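Local coordinates for protein putative SnoaL-like polyketide cyclase (PDB 3GZB) that is of unconfirmed function but may act as a polyketide cyclase, as a member of the SnoaL-like family with the NTF2-like fold, at residues E18-Q21 and E22-L25; Y29-A32 and L33-D37; K39-I42 and T43-R47. All coordinates share one frame; numbering follows the deposited sequence. Where two conformers were deposited one is given.

Contact 1: residues E18-Q21 and E22-L25; sequences EMPQ and EQQL
Q24 lays its side chain back over the residues that lead into its own helix, crossing M19 at an angle. Its CG lies 3.9 Å from the selenium of M19, a selenomethionine, and its amide nitrogen NE2 donates to M19 O at 3.0 Å. That bond is nearly straight (168° at the hydrogen), and the oxygen lies close to the amide plane of Q24, while the donor is tilted 28° from the carbonyl plane. The extended chain beyond CG, with chi2 at -170°, carries the amide this far back. The other end of the same amide, OE1, accepts from a water at 2.7 Å; the water also donates to OE1 of Q21, so it bridges two glutamines whose amide planes are turned against each other. Next to this, Q23 runs side by side with the P20 ring, CD of Q23 3.8 Å from CD of P20, and CB of Q23 meets M19 CG at 3.6 Å. The polar end of Q23 is held by N89 of strand 86-90, against which M19 and P20 also pack. P20 takes the N-cap position and offers its carbonyl oxygen to Q24 N at 3.0 Å; L25 N repeats the pattern onto Q21 O. The whole is a helix N-terminus in which a side-chain amide folds back onto the incoming loop, here at the start of helix 21-34 in an NTF2-like fold.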
# COMPACT_ATOMS: atom_id res chain seq x y z
N GLU A 18 -14.24 -2.33 18.01
CA GLU A 18 -14.17 -2.99 16.71
C GLU A 18 -12.81 -2.93 16.02
O GLU A 18 -12.65 -3.53 14.95
CB GLU A 18 -15.20 -2.37 15.78
CG GLU A 18 -16.64 -2.58 16.25
CD GLU A 18 -17.68 -1.95 15.32
OE1 GLU A 18 -17.31 -1.27 14.33
OE2 GLU A 18 -18.89 -2.15 15.59
N MSE A 19 -11.84 -2.19 16.54
CA MSE A 19 -10.57 -2.04 15.84
C MSE A 19 -9.57 -3.06 16.34
O MSE A 19 -9.31 -3.14 17.53
CB MSE A 19 -9.99 -0.66 16.04
CG MSE A 19 -8.75 -0.48 15.20
SE MSE A 19 -7.95 1.32 15.29
CE MSE A 19 -9.35 2.24 14.39
N PRO A 20 -8.99 -3.87 15.45
CA PRO A 20 -8.03 -4.86 15.88
C PRO A 20 -6.87 -4.22 16.65
O PRO A 20 -6.47 -3.08 16.37
CB PRO A 20 -7.53 -5.40 14.55
CG PRO A 20 -8.70 -5.29 13.64
CD PRO A 20 -9.26 -3.97 14.00
N GLN A 21 -6.31 -4.93 17.61
CA GLN A 21 -5.21 -4.38 18.39
C GLN A 21 -4.00 -3.94 17.53
O GLN A 21 -3.27 -3.03 17.89
CB GLN A 21 -4.77 -5.35 19.47
CG GLN A 21 -5.83 -5.63 20.56
CD GLN A 21 -6.16 -4.43 21.47
OE1 GLN A 21 -5.35 -3.45 21.63
NE2 GLN A 21 -7.32 -4.52 22.07
N GLU A 22 -3.76 -4.67 16.44
CA GLU A 22 -2.63 -4.34 15.56
C GLU A 22 -2.83 -2.96 14.93
O GLU A 22 -1.95 -2.13 14.87
CB GLU A 22 -2.50 -5.43 14.47
CG GLU A 22 -2.25 -6.80 15.04
CD GLU A 22 -3.47 -7.63 15.34
OE1 GLU A 22 -4.61 -7.13 15.51
OE2 GLU A 22 -3.26 -8.88 15.43
N GLN A 23 -4.06 -2.70 14.48
CA GLN A 23 -4.40 -1.35 14.01
C GLN A 23 -4.29 -0.29 15.12
O GLN A 23 -3.78 0.80 14.85
CB GLN A 23 -5.76 -1.33 13.35
CG GLN A 23 -5.88 -2.16 12.06
CD GLN A 23 -7.26 -2.05 11.45
OE1 GLN A 23 -7.96 -1.06 11.63
NE2 GLN A 23 -7.67 -3.09 10.71
N GLN A 24 -4.70 -0.60 16.34
CA GLN A 24 -4.67 0.37 17.43
C GLN A 24 -3.23 0.77 17.70
O GLN A 24 -2.95 1.94 17.94
CB GLN A 24 -5.32 -0.20 18.69
CG GLN A 24 -6.82 -0.40 18.61
CD GLN A 24 -7.45 -0.73 19.93
OE1 GLN A 24 -7.14 -0.07 20.95
NE2 GLN A 24 -8.32 -1.73 19.93
N LEU A 25 -2.34 -0.18 17.63
CA LEU A 25 -0.93 0.14 17.85
C LEU A 25 -0.35 0.98 16.72
O LEU A 25 0.42 1.90 16.96
CB LEU A 25 -0.10 -1.13 18.09
CG LEU A 25 1.35 -0.92 18.57
CD1 LEU A 25 1.39 -0.18 19.95
CD2 LEU A 25 2.12 -2.25 18.63
O HOH W 1 -6.26 -1.20 23.24

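Contact 2: residues Y29-A32 and L33-D37; sequences YMDA and LTEHD
L33 lies alongside M30, a selenomethionine, both side chains pointing the same way, with CD2 of L33 3.9 Å from M30 CE; its backbone N continues the helix by bonding to Y29 O. T34 reaches back twice to a single oxygen: its OG1 and its N each donate to M30 O at 3.0 Å, from opposite faces of the carbonyl plane. A chi1 of 66° sets OG1 between the backbone N and carbonyl carbon, where it can turn onto this oxygen. A valine here would keep the bulk but would probably leave M30 O with the backbone N-H of the same residue as its sole donor from this segment. E35 carries the helical pattern one step on, its N donating to D31 O at 3.1 Å. H36 then takes positive phi (58°), and a Schellman motif closes helix 21-34: H36 N bonds to L33 O, and D37 N to A32 O at 2.9 Å. The H36 ring meets that of H74, and its NE2 is hydrogen-bonded to H74 ND1. D37 is already the N-cap of helix 38-42: its side chain caps a backbone N just past D37, and OD2 is also bonded to T40 OG1, while its CB stays 3.7 Å from A32 O.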
# COMPACT_ATOMS: atom_id res chain seq x y z
N TYR A 29 1.71 4.70 16.83
CA TYR A 29 2.96 4.97 16.08
C TYR A 29 2.85 6.13 15.11
O TYR A 29 3.70 7.03 15.11
CB TYR A 29 3.41 3.72 15.40
CG TYR A 29 4.60 3.86 14.47
CD1 TYR A 29 5.89 3.77 14.93
CD2 TYR A 29 4.43 4.08 13.12
CE1 TYR A 29 6.96 3.81 14.04
CE2 TYR A 29 5.48 4.15 12.24
CZ TYR A 29 6.75 4.05 12.70
OH TYR A 29 7.84 4.07 11.86
N MSE A 30 1.78 6.13 14.30
CA MSE A 30 1.61 7.18 13.31
C MSE A 30 1.35 8.54 13.97
O MSE A 30 1.75 9.56 13.42
CB MSE A 30 0.51 6.83 12.34
CG MSE A 30 0.80 5.61 11.51
SE MSE A 30 2.38 5.70 10.40
CE MSE A 30 1.96 7.27 9.36
N ASP A 31 0.60 8.57 15.06
CA ASP A 31 0.41 9.85 15.77
C ASP A 31 1.77 10.37 16.26
O ASP A 31 2.08 11.56 16.07
CB ASP A 31 -0.60 9.72 16.92
CG ASP A 31 -2.05 9.85 16.44
OD1 ASP A 31 -2.22 10.42 15.35
OD2 ASP A 31 -3.00 9.40 17.12
N ALA A 32 2.60 9.51 16.83
CA ALA A 32 3.96 9.93 17.25
C ALA A 32 4.79 10.45 16.08
O ALA A 32 5.43 11.50 16.16
CB ALA A 32 4.71 8.79 17.98
N LEU A 33 4.77 9.71 14.98
CA LEU A 33 5.56 10.10 13.81
C LEU A 33 5.16 11.47 13.28
O LEU A 33 6.01 12.34 13.05
CB LEU A 33 5.38 9.04 12.71
CG LEU A 33 6.10 9.27 11.39
CD1 LEU A 33 7.64 9.09 11.56
CD2 LEU A 33 5.56 8.30 10.33
N THR A 34 3.84 11.64 13.07
CA THR A 34 3.36 12.85 12.43
C THR A 34 3.41 14.07 13.32
O THR A 34 3.38 15.19 12.81
CB THR A 34 1.96 12.65 11.80
OG1 THR A 34 1.02 12.42 12.88
CG2 THR A 34 1.91 11.50 10.74
N GLU A 35 3.50 13.88 14.65
CA GLU A 35 3.72 14.93 15.65
C GLU A 35 5.21 15.17 15.94
O GLU A 35 5.55 16.02 16.78
CB GLU A 35 3.05 14.49 16.98
CG GLU A 35 1.52 14.35 16.92
CD GLU A 35 0.97 13.56 18.11
OE1 GLU A 35 1.76 13.24 19.06
OE2 GLU A 35 -0.24 13.26 18.07
N HIS A 36 6.11 14.42 15.28
CA HIS A 36 7.56 14.53 15.55
C HIS A 36 7.86 14.23 17.01
O HIS A 36 8.79 14.84 17.61
CB HIS A 36 8.10 15.92 15.10
CG HIS A 36 7.76 16.28 13.70
ND1 HIS A 36 6.76 17.18 13.40
CD2 HIS A 36 8.26 15.86 12.52
CE1 HIS A 36 6.71 17.34 12.08
NE2 HIS A 36 7.59 16.51 11.52
N ASP A 37 7.13 13.28 17.60
CA ASP A 37 7.35 12.86 18.99
C ASP A 37 8.40 11.75 19.00
O ASP A 37 8.06 10.56 19.11
CB ASP A 37 6.05 12.46 19.66
CG ASP A 37 6.22 11.98 21.10
OD1 ASP A 37 7.34 12.03 21.65
OD2 ASP A 37 5.18 11.51 21.62

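Contact 3: residues K39-I42 and T43-R47; sequences KTLI and TFYNR
Y45 leans back across L41, and its side chain can be traced outward. CB lies 3.9 Å from I42 O, the carbonyl that accepts from Y45 N. CD2 passes L41 O, which sits over one face of the ring, offset toward the rim. CE2 reaches L41 CD2 at 4.0 Å, and the same methyl is 3.6 Å from OH at the tip. Beyond that, OH hydrogen-bonds to Y29 OH. A chi1 of -61°, with CG anti to the carbonyl carbon, swings the ring back toward the helix, so that it crosses L41 at a slant with L41 O over its face and OH at the L41 methyl.

F44 is turned differently: T40 and L41 carbonyl oxygens approach the edge of its ring, T40 O at 3.5 Å from CD1, and T40 CG2 packs alongside at CE1. T43 turns its hydroxyl back onto the helix, OG1 donating to T40 O at 2.7 Å in the carbonyl plane, while its N makes a weak bond to the same oxygen. F44 N bonds to L41 O from 49° above the carbonyl plane. Y45 N reaches I42 O from higher still, 63° above it, closing the type I beta turn from I42 to Y45.

The turn lies between helices: L41, I42 and Y45 pack on helix 63-73, L41 and F44 on helix 21-34, and the F44 backbone hydrogen-bonds to V135 of strand 134-142.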
# COMPACT_ATOMS: atom_id res chain seq x y z
N LYS A 39 10.72 10.96 21.16
CA LYS A 39 10.84 10.22 22.42
C LYS A 39 9.94 8.98 22.42
O LYS A 39 10.39 7.86 22.75
CB LYS A 39 10.53 11.15 23.62
CG LYS A 39 10.78 10.44 24.93
CD LYS A 39 10.39 11.27 26.17
CE LYS A 39 10.48 10.41 27.44
NZ LYS A 39 9.34 10.68 28.39
N THR A 40 8.71 9.14 21.95
CA THR A 40 7.80 8.00 21.84
C THR A 40 8.20 7.13 20.68
O THR A 40 8.19 5.91 20.78
CB THR A 40 6.36 8.48 21.66
OG1 THR A 40 5.95 9.21 22.83
CG2 THR A 40 5.40 7.30 21.41
N LEU A 41 8.52 7.76 19.55
CA LEU A 41 8.80 7.00 18.35
C LEU A 41 9.94 6.01 18.54
O LEU A 41 9.85 4.85 18.10
CB LEU A 41 9.08 7.90 17.15
CG LEU A 41 8.87 7.25 15.78
CD1 LEU A 41 7.39 7.00 15.52
CD2 LEU A 41 9.47 8.07 14.61
N ILE A 42 11.01 6.42 19.24
CA ILE A 42 12.15 5.51 19.33
C ILE A 42 11.81 4.26 20.15
O ILE A 42 12.46 3.23 19.96
CB ILE A 42 13.41 6.23 19.78
CG1 ILE A 42 14.67 5.43 19.37
CG2 ILE A 42 13.32 6.51 21.27
CD1 ILE A 42 16.00 6.14 19.70
N THR A 43 10.80 4.34 21.03
CA THR A 43 10.33 3.13 21.76
C THR A 43 9.81 2.04 20.83
O THR A 43 9.74 0.87 21.23
CB THR A 43 9.27 3.41 22.82
OG1 THR A 43 7.99 3.64 22.25
CG2 THR A 43 9.66 4.58 23.76
N PHE A 44 9.44 2.39 19.60
CA PHE A 44 8.92 1.42 18.68
C PHE A 44 10.03 0.79 17.83
O PHE A 44 9.74 -0.10 17.02
CB PHE A 44 7.93 2.07 17.70
CG PHE A 44 6.58 2.36 18.28
CD1 PHE A 44 6.31 3.59 18.88
CD2 PHE A 44 5.56 1.43 18.20
CE1 PHE A 44 5.03 3.85 19.40
CE2 PHE A 44 4.30 1.71 18.73
CZ PHE A 44 4.05 2.89 19.31
N TYR A 45 11.29 1.19 18.01
CA TYR A 45 12.36 0.66 17.18
C TYR A 45 13.40 -0.08 18.01
O TYR A 45 13.62 0.23 19.20
CB TYR A 45 13.11 1.79 16.43
CG TYR A 45 12.30 2.63 15.48
CD1 TYR A 45 11.31 2.08 14.69
CD2 TYR A 45 12.54 3.99 15.38
CE1 TYR A 45 10.60 2.85 13.79
CE2 TYR A 45 11.83 4.79 14.50
CZ TYR A 45 10.83 4.22 13.71
OH TYR A 45 10.16 5.05 12.83
N ASN A 46 14.06 -1.04 17.39
CA ASN A 46 15.34 -1.56 17.88
C ASN A 46 16.39 -1.59 16.80
O ASN A 46 16.18 -0.99 15.73
CB ASN A 46 15.16 -2.92 18.58
CG ASN A 46 14.96 -4.05 17.63
OD1 ASN A 46 14.85 -3.89 16.41
ND2 ASN A 46 14.95 -5.26 18.20
N ARG A 47 17.55 -2.20 17.04
CA ARG A 47 18.64 -2.15 16.08
C ARG A 47 18.31 -2.84 14.74
O ARG A 47 19.02 -2.61 13.76
CB ARG A 47 19.91 -2.78 16.70
CG ARG A 47 19.83 -4.27 16.91
CD ARG A 47 21.09 -4.73 17.64
NE ARG A 47 21.27 -6.17 17.74
CZ ARG A 47 22.39 -6.72 18.22
NH1 ARG A 47 23.39 -5.94 18.63
NH2 ARG A 47 22.52 -8.04 18.30

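Overall arrangement
The three contacts follow in series along two consecutive helices: contact 1 starts helix 21-34, contact 2 ends it about 17 Å away between centres, and contact 3 follows the chain from helix 38-42 into the turn I42-Y45. Contacts 2 and 3, with centres about 11 Å apart, are joined by Y29, whose OH lies 2.7 Å from Y45 OH and whose CD1 is 3.7 Å from F44 CG. L33 CD1 adds a touch on L41 CD2. Contact 1 meets contact 3 through L25 CD1, 3.7 Å from F44 CE2. A diol, probably from the crystallisation liquor, lies about 4 Å from the L33 side chain, which may mark a pocket.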